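Long-range contacts in endo-b-1,4-glucanase (PDB 1KS8), which probably hydrolyses internal beta-1,4-glucosidic linkages in cellulose, lichenin and cereal beta-glucans, as a family 9 glycosyl hydrolase with an (alpha/alpha)6 catalytic domain: residues Y337-C348 with A390-Y401; Y231-Y239 with L264-Y273. All blocks are in the same frame, centred on the assembly; numbering follows the deposited sequence.

Contact 1. Residues Y337-C348 with A390-Y401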
loop_
_atom_site.group_PDB
_atom_site.type_symbol
_atom_site.label_atom_id
_atom_site.label_comp_id
_atom_site.label_asym_id
_atom_site.label_seq_id
_atom_site.Cartn_x
_atom_site.Cartn_y
_atom_site.Cartn_z
ATOM N N TYR A 337 -6.974 -8.356 -16.311
ATOM C CA TYR A 337 -8.181 -7.568 -16.506
ATOM C C TYR A 337 -7.794 -6.103 -16.317
ATOM O O TYR A 337 -8.168 -5.247 -17.117
ATOM C CB TYR A 337 -9.276 -7.959 -15.506
ATOM C CG TYR A 337 -10.551 -7.164 -15.687
ATOM C CD1 TYR A 337 -10.625 -5.827 -15.292
ATOM C CD2 TYR A 337 -11.675 -7.734 -16.291
ATOM C CE1 TYR A 337 -11.780 -5.078 -15.493
ATOM C CE2 TYR A 337 -12.836 -6.993 -16.499
ATOM C CZ TYR A 337 -12.881 -5.665 -16.098
ATOM O OH TYR A 337 -14.017 -4.918 -16.306
ATOM N N ALA A 338 -7.031 -5.819 -15.265
ATOM C CA ALA A 338 -6.605 -4.451 -14.997
ATOM C C ALA A 338 -5.771 -3.892 -16.144
ATOM O O ALA A 338 -5.820 -2.695 -16.432
ATOM C CB ALA A 338 -5.801 -4.395 -13.701
ATOM N N LEU A 339 -5.005 -4.759 -16.801
ATOM C CA LEU A 339 -4.151 -4.328 -17.901
ATOM C C LEU A 339 -4.870 -4.167 -19.234
ATOM O O LEU A 339 -4.315 -3.579 -20.161
ATOM C CB LEU A 339 -2.971 -5.292 -18.064
ATOM C CG LEU A 339 -2.093 -5.485 -16.821
ATOM C CD1 LEU A 339 -0.912 -6.382 -17.167
ATOM C CD2 LEU A 339 -1.606 -4.137 -16.312
ATOM N N GLY A 340 -6.089 -4.690 -19.346
ATOM C CA GLY A 340 -6.818 -4.526 -20.592
ATOM C C GLY A 340 -7.687 -5.652 -21.125
ATOM O O GLY A 340 -8.397 -5.445 -22.104
ATOM N N ASP A 341 -7.665 -6.826 -20.503
ATOM C CA ASP A 341 -8.473 -7.932 -21.013
ATOM C C ASP A 341 -9.981 -7.693 -20.997
ATOM O O ASP A 341 -10.734 -8.408 -21.661
ATOM C CB ASP A 341 -8.134 -9.223 -20.263
ATOM C CG ASP A 341 -6.873 -9.882 -20.790
ATOM O OD1 ASP A 341 -6.185 -9.263 -21.629
ATOM O OD2 ASP A 341 -6.572 -11.019 -20.370
ATOM N N GLY A 342 -10.418 -6.685 -20.253
ATOM C CA GLY A 342 -11.834 -6.378 -20.187
ATOM C C GLY A 342 -12.276 -5.393 -21.256
ATOM O O GLY A 342 -13.445 -5.005 -21.300
ATOM N N GLY A 343 -11.346 -4.978 -22.113
ATOM C CA GLY A 343 -11.689 -4.042 -23.170
ATOM C C GLY A 343 -10.826 -2.794 -23.204
ATOM O O GLY A 343 -10.645 -2.182 -24.257
ATOM N N ARG A 344 -10.297 -2.409 -22.048
ATOM C CA ARG A 344 -9.443 -1.234 -21.951
ATOM C C ARG A 344 -8.575 -1.355 -20.714
ATOM O O ARG A 344 -8.906 -2.081 -19.777
ATOM C CB ARG A 344 -10.283 0.045 -21.857
ATOM C CG ARG A 344 -11.025 0.214 -20.536
ATOM C CD ARG A 344 -11.939 1.432 -20.565
ATOM N NE ARG A 344 -11.190 2.680 -20.678
ATOM C CZ ARG A 344 -11.750 3.874 -20.853
ATOM N NH1 ARG A 344 -13.068 3.985 -20.941
ATOM N NH2 ARG A 344 -10.991 4.958 -20.935
ATOM N N SER A 345 -7.457 -0.646 -20.724
ATOM C CA SER A 345 -6.550 -0.645 -19.592
ATOM C C SER A 345 -7.113 0.234 -18.486
ATOM O O SER A 345 -7.783 1.234 -18.752
ATOM C CB SER A 345 -5.185 -0.098 -20.005
ATOM O OG SER A 345 -4.418 0.236 -18.860
ATOM N N PHE A 346 -6.843 -0.155 -17.244
ATOM C CA PHE A 346 -7.272 0.618 -16.083
ATOM C C PHE A 346 -6.041 1.097 -15.330
ATOM O O PHE A 346 -6.114 1.491 -14.167
ATOM C CB PHE A 346 -8.181 -0.219 -15.188
ATOM C CG PHE A 346 -9.562 -0.396 -15.748
ATOM C CD1 PHE A 346 -10.455 0.673 -15.772
ATOM C CD2 PHE A 346 -9.954 -1.609 -16.304
ATOM C CE1 PHE A 346 -11.719 0.537 -16.344
ATOM C CE2 PHE A 346 -11.215 -1.753 -16.879
ATOM C CZ PHE A 346 -12.098 -0.677 -16.899
ATOM N N VAL A 347 -4.905 1.049 -16.019
ATOM C CA VAL A 347 -3.635 1.510 -15.475
ATOM C C VAL A 347 -3.241 2.750 -16.277
ATOM O O VAL A 347 -3.009 2.676 -17.484
ATOM C CB VAL A 347 -2.536 0.439 -15.618
ATOM C CG1 VAL A 347 -1.198 0.999 -15.145
ATOM C CG2 VAL A 347 -2.907 -0.796 -14.808
ATOM N N CYS A 348 -3.180 3.896 -15.609
ATOM C CA CYS A 348 -2.829 5.137 -16.286
ATOM C C CYS A 348 -1.488 5.035 -17.001
ATOM O O CYS A 348 -0.549 4.428 -16.492
ATOM C CB CYS A 348 -2.782 6.289 -15.280
ATOM S SG CYS A 348 -4.375 6.626 -14.474
ATOM N N ALA A 390 -0.435 4.208 -12.329
ATOM C CA ALA A 390 -1.521 4.257 -11.352
ATOM C C ALA A 390 -2.725 3.383 -11.681
ATOM O O ALA A 390 -3.309 3.494 -12.763
ATOM C CB ALA A 390 -1.978 5.705 -11.163
ATOM N N LEU A 391 -3.095 2.522 -10.735
ATOM C CA LEU A 391 -4.258 1.649 -10.888
ATOM C C LEU A 391 -5.469 2.413 -10.343
ATOM O O LEU A 391 -5.488 2.793 -9.168
ATOM C CB LEU A 391 -4.057 0.356 -10.088
ATOM C CG LEU A 391 -5.194 -0.671 -10.140
ATOM C CD1 LEU A 391 -5.302 -1.251 -11.545
ATOM C CD2 LEU A 391 -4.928 -1.781 -9.134
ATOM N N VAL A 392 -6.471 2.655 -11.185
ATOM C CA VAL A 392 -7.654 3.384 -10.734
ATOM C C VAL A 392 -8.662 2.475 -10.034
ATOM O O VAL A 392 -8.489 1.256 -9.992
ATOM C CB VAL A 392 -8.374 4.104 -11.915
ATOM C CG1 VAL A 392 -7.430 5.102 -12.573
ATOM C CG2 VAL A 392 -8.887 3.095 -12.926
ATOM N N GLY A 393 -9.708 3.081 -9.476
ATOM C CA GLY A 393 -10.739 2.310 -8.805
ATOM C C GLY A 393 -11.262 1.246 -9.752
ATOM O O GLY A 393 -11.377 0.075 -9.387
ATOM N N GLY A 394 -11.597 1.652 -10.972
ATOM C CA GLY A 394 -12.061 0.686 -11.946
ATOM C C GLY A 394 -13.509 0.768 -12.369
ATOM O O GLY A 394 -14.206 1.736 -12.068
ATOM N N PRO A 395 -13.991 -0.262 -13.077
ATOM C CA PRO A 395 -15.367 -0.347 -13.573
ATOM C C PRO A 395 -16.360 -0.784 -12.507
ATOM O O PRO A 395 -15.974 -1.185 -11.404
ATOM C CB PRO A 395 -15.251 -1.366 -14.697
ATOM C CG PRO A 395 -14.275 -2.344 -14.117
ATOM C CD PRO A 395 -13.211 -1.443 -13.498
ATOM N N ASP A 396 -17.645 -0.699 -12.833
ATOM C CA ASP A 396 -18.666 -1.122 -11.888
ATOM C C ASP A 396 -18.876 -2.628 -12.006
ATOM O O ASP A 396 -18.145 -3.311 -12.730
ATOM C CB ASP A 396 -19.989 -0.364 -12.105
ATOM C CG ASP A 396 -20.637 -0.650 -13.451
ATOM O OD1 ASP A 396 -20.256 -1.623 -14.129
ATOM O OD2 ASP A 396 -21.556 0.108 -13.824
ATOM N N GLN A 397 -19.871 -3.144 -11.294
ATOM C CA GLN A 397 -20.147 -4.576 -11.291
ATOM C C GLN A 397 -20.519 -5.174 -12.648
ATOM O O GLN A 397 -20.580 -6.396 -12.792
ATOM C CB GLN A 397 -21.242 -4.888 -10.269
ATOM C CG GLN A 397 -22.601 -4.306 -10.609
ATOM C CD GLN A 397 -23.627 -4.574 -9.525
ATOM O OE1 GLN A 397 -23.767 -5.703 -9.054
ATOM N NE2 GLN A 397 -24.355 -3.537 -9.127
ATOM N N ASN A 398 -20.761 -4.321 -13.638
ATOM C CA ASN A 398 -21.112 -4.796 -14.973
ATOM C C ASN A 398 -20.084 -4.380 -16.020
ATOM O O ASN A 398 -20.395 -4.299 -17.210
ATOM C CB ASN A 398 -22.501 -4.289 -15.371
ATOM C CG ASN A 398 -23.608 -4.936 -14.562
ATOM O OD1 ASN A 398 -23.720 -6.160 -14.517
ATOM N ND2 ASN A 398 -24.435 -4.117 -13.921
ATOM N N ASP A 399 -18.862 -4.115 -15.563
ATOM C CA ASP A 399 -17.755 -3.722 -16.438
ATOM C C ASP A 399 -17.946 -2.378 -17.140
ATOM O O ASP A 399 -17.305 -2.111 -18.158
ATOM C CB ASP A 399 -17.506 -4.806 -17.494
ATOM C CG ASP A 399 -17.211 -6.163 -16.883
ATOM O OD1 ASP A 399 -16.190 -6.298 -16.176
ATOM O OD2 ASP A 399 -18.003 -7.101 -17.113
ATOM N N ASN A 400 -18.821 -1.535 -16.602
ATOM C CA ASN A 400 -19.081 -0.221 -17.190
ATOM C C ASN A 400 -18.145 0.805 -16.570
ATOM O O ASN A 400 -17.860 0.753 -15.375
ATOM C CB ASN A 400 -20.537 0.176 -16.953
ATOM C CG ASN A 400 -21.509 -0.706 -17.714
ATOM O OD1 ASN A 400 -22.666 -0.855 -17.323
ATOM N ND2 ASN A 400 -21.045 -1.288 -18.814
ATOM N N TYR A 401 -17.675 1.746 -17.383
ATOM C CA TYR A 401 -16.740 2.753 -16.905
ATOM C C TYR A 401 -16.655 3.979 -17.811
ATOM O O TYR A 401 -16.687 3.865 -19.036
ATOM C CB TYR A 401 -15.347 2.123 -16.791
ATOM C CG TYR A 401 -14.227 3.100 -16.524
ATOM C CD1 TYR A 401 -13.908 3.497 -15.226
ATOM C CD2 TYR A 401 -13.488 3.640 -17.578
ATOM C CE1 TYR A 401 -12.879 4.407 -14.984
ATOM C CE2 TYR A 401 -12.465 4.551 -17.350
ATOM C CZ TYR A 401 -12.164 4.932 -16.053
ATOM O OH TYR A 401 -11.150 5.845 -15.838
HETATM O O HOH W 1 -14.179 -3.239 -18.744
HETATM O O HOH W 2 -15.269 2.002 -20.623
#
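Phe346 lays one ring face against Pro395 and turns its edge to Tyr401, where the end of helix 324-341 and the loop after it meet the long loop that precedes helix 408-411 in this (alpha/alpha)6 barrel. The backbones join by a single beta bridge, Val347 with Leu391: Val392 N gives a nearly straight bond to Phe346 O (3.2 Å) and Cys348 N bonds to Ala390 O. Pro395 CD lies over one face of the Phe346 ring, 3.8 Å from its centroid, a CH-pi contact. At the rim of the same ring, CE1 points into the face of Tyr401, 3.6 Å from its CG, in a T-shaped pair with planes at 88°. Arg344 then meets the Tyr401 ring at its edge, the ring standing nearly upright on the guanidinium, with CE2 3.6 Å from Arg344 CZ. Arg344 NE bonds to Asn353 O, and water 2 links NH1 to Tyr401 O; Tyr401 OH bonds to Asn411. With CG anti to the backbone N (chi1 -180°), Tyr337 carries its hydroxyl to Asp399 OD1 and donates to it (2.6 Å) on the anti side, 21° out of the carboxylate plane. A phenylalanine here would probably take one of its partners from Asp399 OD1 and one of its acceptors from water 1. Asp399 OD1 also bonds to Thr291 OG1, and OD2 to the backbone N of Lys293; the residue closes a type I turn from Asp396. The Tyr401 side chain comes about 4 Å from that of Asp403, a predicted active-site residue, which puts this edge-to-face pair probably beside the catalytic centre. Asp396 OD1 accepts Asn398 N (2.8 Å), an Asx turn, and Asn400 N from the opposite face of the carboxylate.

Contact 2. Residues Y231-Y239 with L264-Y273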
loop_
_atom_site.group_PDB
_atom_site.type_symbol
_atom_site.label_atom_id
_atom_site.label_comp_id
_atom_site.label_asym_id
_atom_site.label_seq_id
_atom_site.Cartn_x
_atom_site.Cartn_y
_atom_site.Cartn_z
ATOM N N TYR A 231 8.413 -13.807 19.375
ATOM C CA TYR A 231 7.467 -13.160 18.476
ATOM C C TYR A 231 6.507 -14.163 17.848
ATOM O O TYR A 231 5.327 -13.869 17.667
ATOM C CB TYR A 231 8.219 -12.391 17.387
ATOM C CG TYR A 231 8.908 -11.144 17.895
ATOM C CD1 TYR A 231 8.174 -10.095 18.449
ATOM C CD2 TYR A 231 10.291 -11.009 17.817
ATOM C CE1 TYR A 231 8.804 -8.938 18.911
ATOM C CE2 TYR A 231 10.930 -9.858 18.276
ATOM C CZ TYR A 231 10.182 -8.830 18.819
ATOM O OH TYR A 231 10.809 -7.686 19.260
ATOM N N LEU A 232 7.012 -15.348 17.515
ATOM C CA LEU A 232 6.165 -16.378 16.925
ATOM C C LEU A 232 5.123 -16.831 17.941
ATOM O O LEU A 232 3.945 -16.975 17.616
ATOM C CB LEU A 232 7.002 -17.578 16.481
ATOM C CG LEU A 232 6.199 -18.748 15.907
ATOM C CD1 LEU A 232 5.397 -18.285 14.698
ATOM C CD2 LEU A 232 7.142 -19.876 15.525
ATOM N N ASN A 233 5.565 -17.054 19.176
ATOM C CA ASN A 233 4.668 -17.485 20.239
ATOM C C ASN A 233 3.578 -16.448 20.457
ATOM O O ASN A 233 2.405 -16.789 20.600
ATOM C CB ASN A 233 5.452 -17.707 21.534
ATOM C CG ASN A 233 6.378 -18.907 21.455
ATOM O OD1 ASN A 233 7.282 -19.061 22.276
ATOM N ND2 ASN A 233 6.148 -19.773 20.471
ATOM N N THR A 234 3.967 -15.177 20.482
ATOM C CA THR A 234 3.006 -14.100 20.665
ATOM C C THR A 234 2.032 -14.071 19.487
ATOM O O THR A 234 0.821 -13.992 19.675
ATOM C CB THR A 234 3.718 -12.734 20.778
ATOM O OG1 THR A 234 4.506 -12.705 21.976
ATOM C CG2 THR A 234 2.705 -11.605 20.818
ATOM N N ALA A 235 2.563 -14.154 18.271
ATOM C CA ALA A 235 1.720 -14.137 17.080
ATOM C C ALA A 235 0.661 -15.235 17.121
ATOM O O ALA A 235 -0.526 -14.972 16.917
ATOM C CB ALA A 235 2.578 -14.292 15.831
ATOM N N GLU A 236 1.089 -16.463 17.396
ATOM C CA GLU A 236 0.164 -17.589 17.442
ATOM C C GLU A 236 -0.783 -17.548 18.634
ATOM O O GLU A 236 -1.939 -17.949 18.522
ATOM C CB GLU A 236 0.939 -18.908 17.420
ATOM C CG GLU A 236 1.720 -19.116 16.129
ATOM C CD GLU A 236 2.153 -20.551 15.923
ATOM O OE1 GLU A 236 3.058 -21.016 16.646
ATOM O OE2 GLU A 236 1.578 -21.216 15.037
ATOM N N SER A 237 -0.299 -17.061 19.771
ATOM C CA SER A 237 -1.140 -16.962 20.958
ATOM C C SER A 237 -2.266 -15.961 20.710
ATOM O O SER A 237 -3.426 -16.232 21.011
ATOM C CB SER A 237 -0.311 -16.522 22.169
ATOM O OG SER A 237 0.613 -17.528 22.548
ATOM N N LEU A 238 -1.919 -14.802 20.153
ATOM C CA LEU A 238 -2.916 -13.778 19.872
ATOM C C LEU A 238 -3.850 -14.228 18.751
ATOM O O LEU A 238 -5.040 -13.922 18.768
ATOM C CB LEU A 238 -2.233 -12.455 19.496
ATOM C CG LEU A 238 -1.624 -11.623 20.635
ATOM C CD1 LEU A 238 -2.714 -11.244 21.620
ATOM C CD2 LEU A 238 -0.537 -12.395 21.349
ATOM N N TYR A 239 -3.310 -14.962 17.782
ATOM C CA TYR A 239 -4.117 -15.456 16.672
ATOM C C TYR A 239 -5.251 -16.319 17.223
ATOM O O TYR A 239 -6.400 -16.199 16.795
ATOM C CB TYR A 239 -3.249 -16.275 15.706
ATOM C CG TYR A 239 -3.985 -16.805 14.489
ATOM C CD1 TYR A 239 -4.819 -17.921 14.581
ATOM C CD2 TYR A 239 -3.858 -16.181 13.249
ATOM C CE1 TYR A 239 -5.506 -18.402 13.466
ATOM C CE2 TYR A 239 -4.541 -16.653 12.129
ATOM C CZ TYR A 239 -5.363 -17.762 12.245
ATOM O OH TYR A 239 -6.045 -18.228 11.140
ATOM N N LEU A 264 1.823 -16.799 8.296
ATOM C CA LEU A 264 2.054 -17.782 9.349
ATOM C C LEU A 264 2.174 -19.194 8.785
ATOM O O LEU A 264 2.900 -20.023 9.332
ATOM C CB LEU A 264 0.938 -17.725 10.401
ATOM C CG LEU A 264 1.033 -16.546 11.377
ATOM C CD1 LEU A 264 -0.180 -16.526 12.284
ATOM C CD2 LEU A 264 2.312 -16.662 12.199
ATOM N N ALA A 265 1.470 -19.470 7.692
ATOM C CA ALA A 265 1.548 -20.789 7.077
ATOM C C ALA A 265 2.986 -21.024 6.620
ATOM O O ALA A 265 3.531 -22.115 6.781
ATOM C CB ALA A 265 0.596 -20.878 5.887
ATOM N N LYS A 266 3.602 -19.990 6.058
ATOM C CA LYS A 266 4.976 -20.097 5.581
ATOM C C LYS A 266 5.982 -20.180 6.724
ATOM O O LYS A 266 6.937 -20.955 6.667
ATOM C CB LYS A 266 5.323 -18.900 4.692
ATOM C CG LYS A 266 6.726 -18.954 4.103
ATOM C CD LYS A 266 6.988 -17.768 3.187
ATOM C CE LYS A 266 8.314 -17.914 2.454
ATOM N NZ LYS A 266 9.465 -18.020 3.388
ATOM N N LEU A 267 5.760 -19.384 7.765
ATOM C CA LEU A 267 6.659 -19.344 8.915
ATOM C C LEU A 267 6.599 -20.557 9.839
ATOM O O LEU A 267 7.597 -20.902 10.476
ATOM C CB LEU A 267 6.388 -18.081 9.741
ATOM C CG LEU A 267 6.607 -16.737 9.045
ATOM C CD1 LEU A 267 6.198 -15.612 9.981
ATOM C CD2 LEU A 267 8.066 -16.591 8.646
ATOM N N THR A 268 5.438 -21.201 9.916
ATOM C CA THR A 268 5.266 -22.355 10.794
ATOM C C THR A 268 5.075 -23.678 10.060
ATOM O O THR A 268 5.291 -24.746 10.637
ATOM C CB THR A 268 4.057 -22.164 11.719
ATOM O OG1 THR A 268 2.855 -22.177 10.938
ATOM C CG2 THR A 268 4.160 -20.835 12.465
ATOM N N ASN A 269 4.658 -23.603 8.799
ATOM C CA ASN A 269 4.414 -24.790 7.979
ATOM C C ASN A 269 3.218 -25.576 8.521
ATOM O O ASN A 269 2.986 -26.716 8.118
ATOM C CB ASN A 269 5.651 -25.698 7.958
ATOM C CG ASN A 269 5.636 -26.686 6.800
ATOM O OD1 ASN A 269 6.258 -27.748 6.867
ATOM N ND2 ASN A 269 4.942 -26.331 5.726
ATOM N N LYS A 270 2.459 -24.967 9.428
ATOM C CA LYS A 270 1.300 -25.634 10.012
ATOM C C LYS A 270 0.137 -25.739 9.031
ATOM O O LYS A 270 -0.221 -24.768 8.362
ATOM C CB LYS A 270 0.843 -24.910 11.278
ATOM C CG LYS A 270 1.807 -25.041 12.445
ATOM C CD LYS A 270 1.244 -24.388 13.693
ATOM C CE LYS A 270 2.199 -24.518 14.864
ATOM N NZ LYS A 270 1.610 -23.937 16.103
ATOM N N GLN A 271 -0.458 -26.927 8.965
ATOM C CA GLN A 271 -1.569 -27.185 8.056
ATOM C C GLN A 271 -2.812 -26.335 8.313
ATOM O O GLN A 271 -3.502 -25.947 7.370
ATOM C CB GLN A 271 -1.953 -28.670 8.107
ATOM C CG GLN A 271 -3.070 -29.041 7.141
ATOM C CD GLN A 271 -2.664 -28.879 5.687
ATOM O OE1 GLN A 271 -3.432 -28.371 4.867
ATOM N NE2 GLN A 271 -1.457 -29.319 5.358
ATOM N N ALA A 272 -3.099 -26.043 9.579
ATOM C CA ALA A 272 -4.279 -25.256 9.933
ATOM C C ALA A 272 -4.361 -23.929 9.180
ATOM O O ALA A 272 -5.422 -23.558 8.679
ATOM C CB ALA A 272 -4.308 -25.005 11.438
ATOM N N TYR A 273 -3.246 -23.210 9.110
ATOM C CA TYR A 273 -3.227 -21.932 8.407
ATOM C C TYR A 273 -3.460 -22.151 6.915
ATOM O O TYR A 273 -4.176 -21.385 6.271
ATOM C CB TYR A 273 -1.888 -21.224 8.617
ATOM C CG TYR A 273 -1.570 -20.909 10.062
ATOM C CD1 TYR A 273 -2.425 -20.121 10.833
ATOM C CD2 TYR A 273 -0.404 -21.393 10.656
ATOM C CE1 TYR A 273 -2.125 -19.821 12.163
ATOM C CE2 TYR A 273 -0.096 -21.099 11.980
ATOM C CZ TYR A 273 -0.958 -20.314 12.726
ATOM O OH TYR A 273 -0.650 -20.018 14.034
HETATM O O HOH W 3 -6.184 -20.705 10.549
#
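Across from Leu264 and Thr268, helix 231-239 carries Leu232 and Glu236 at 135° to helix 264-268, the two short axes 12.1 Å apart at closest approach; helix 271-273 begins after a brief turn. At this spacing side chains make the contact, joining helix 229-241 to helices 257-268 and 271-286 of the (alpha/alpha)6 domain. Leu232 CD1 reaches Thr268 CG2 at 3.6 Å, and Leu264 sends CD2 toward Leu232 and Ala235 while its CD1 lies 3.8 Å from Tyr239 CD2. Tyr239, with CG anti to the backbone N (chi1 -178°), brings a ring face against the edge of Tyr273. The two rings form a T-shaped pair, planes at 87°, with Tyr273 CE1 above the ring centre and 3.8 Å from Tyr239 CZ. Leu264 CB in turn covers a face of the Tyr273 ring, so this tyrosine is packed both at its edge and over a face. Beyond the pair, Tyr239 OH bonds to Gln261 and to water 3. Polar contacts gather on Glu236, whose chain is extended beyond CG and places its carboxylate between Lys270 and Tyr273. Tyr273 OH donates to OE2 of Glu236 (2.7 Å) on the anti lone pair; Lys270 NZ makes a salt bridge to the same OE2 (2.9 Å) from the syn side, out of the carboxylate plane, and a weak bond to OE1. Thr268 OG1 bonds to Leu264 O and accepts from Lys270 N, an ST turn that ties the backbone N of Lys270, the N-cap of the next helix, to the end of the preceding one. Two donors on one oxygen probably hold the Glu236 carboxylate in its orientation, and the nearby ammonium is likely to favour its ionised form.

Contact 2 closes before contact 1 opens along the chain, and both belong to the same family 9 catalytic domain. Their centres lie 36 Å apart and their nearest atoms about 23 Å. Contact 2 joins helix 229-241 to helices 257-268 and 271-286, while contact 1 joins the end of helix 324-341 to the loop between helices 374-377 and 408-411. They share no helix. Contact 1 lies near the predicted active-site residues Asp403 and Glu412; in contact 2, the Tyr239 side chain is about 8 Å from that of Asp213, which binds calcium in another structure of this protein, though no ion is bound here. Thus one contact joins a helix end to loops beside the probable catalytic centre.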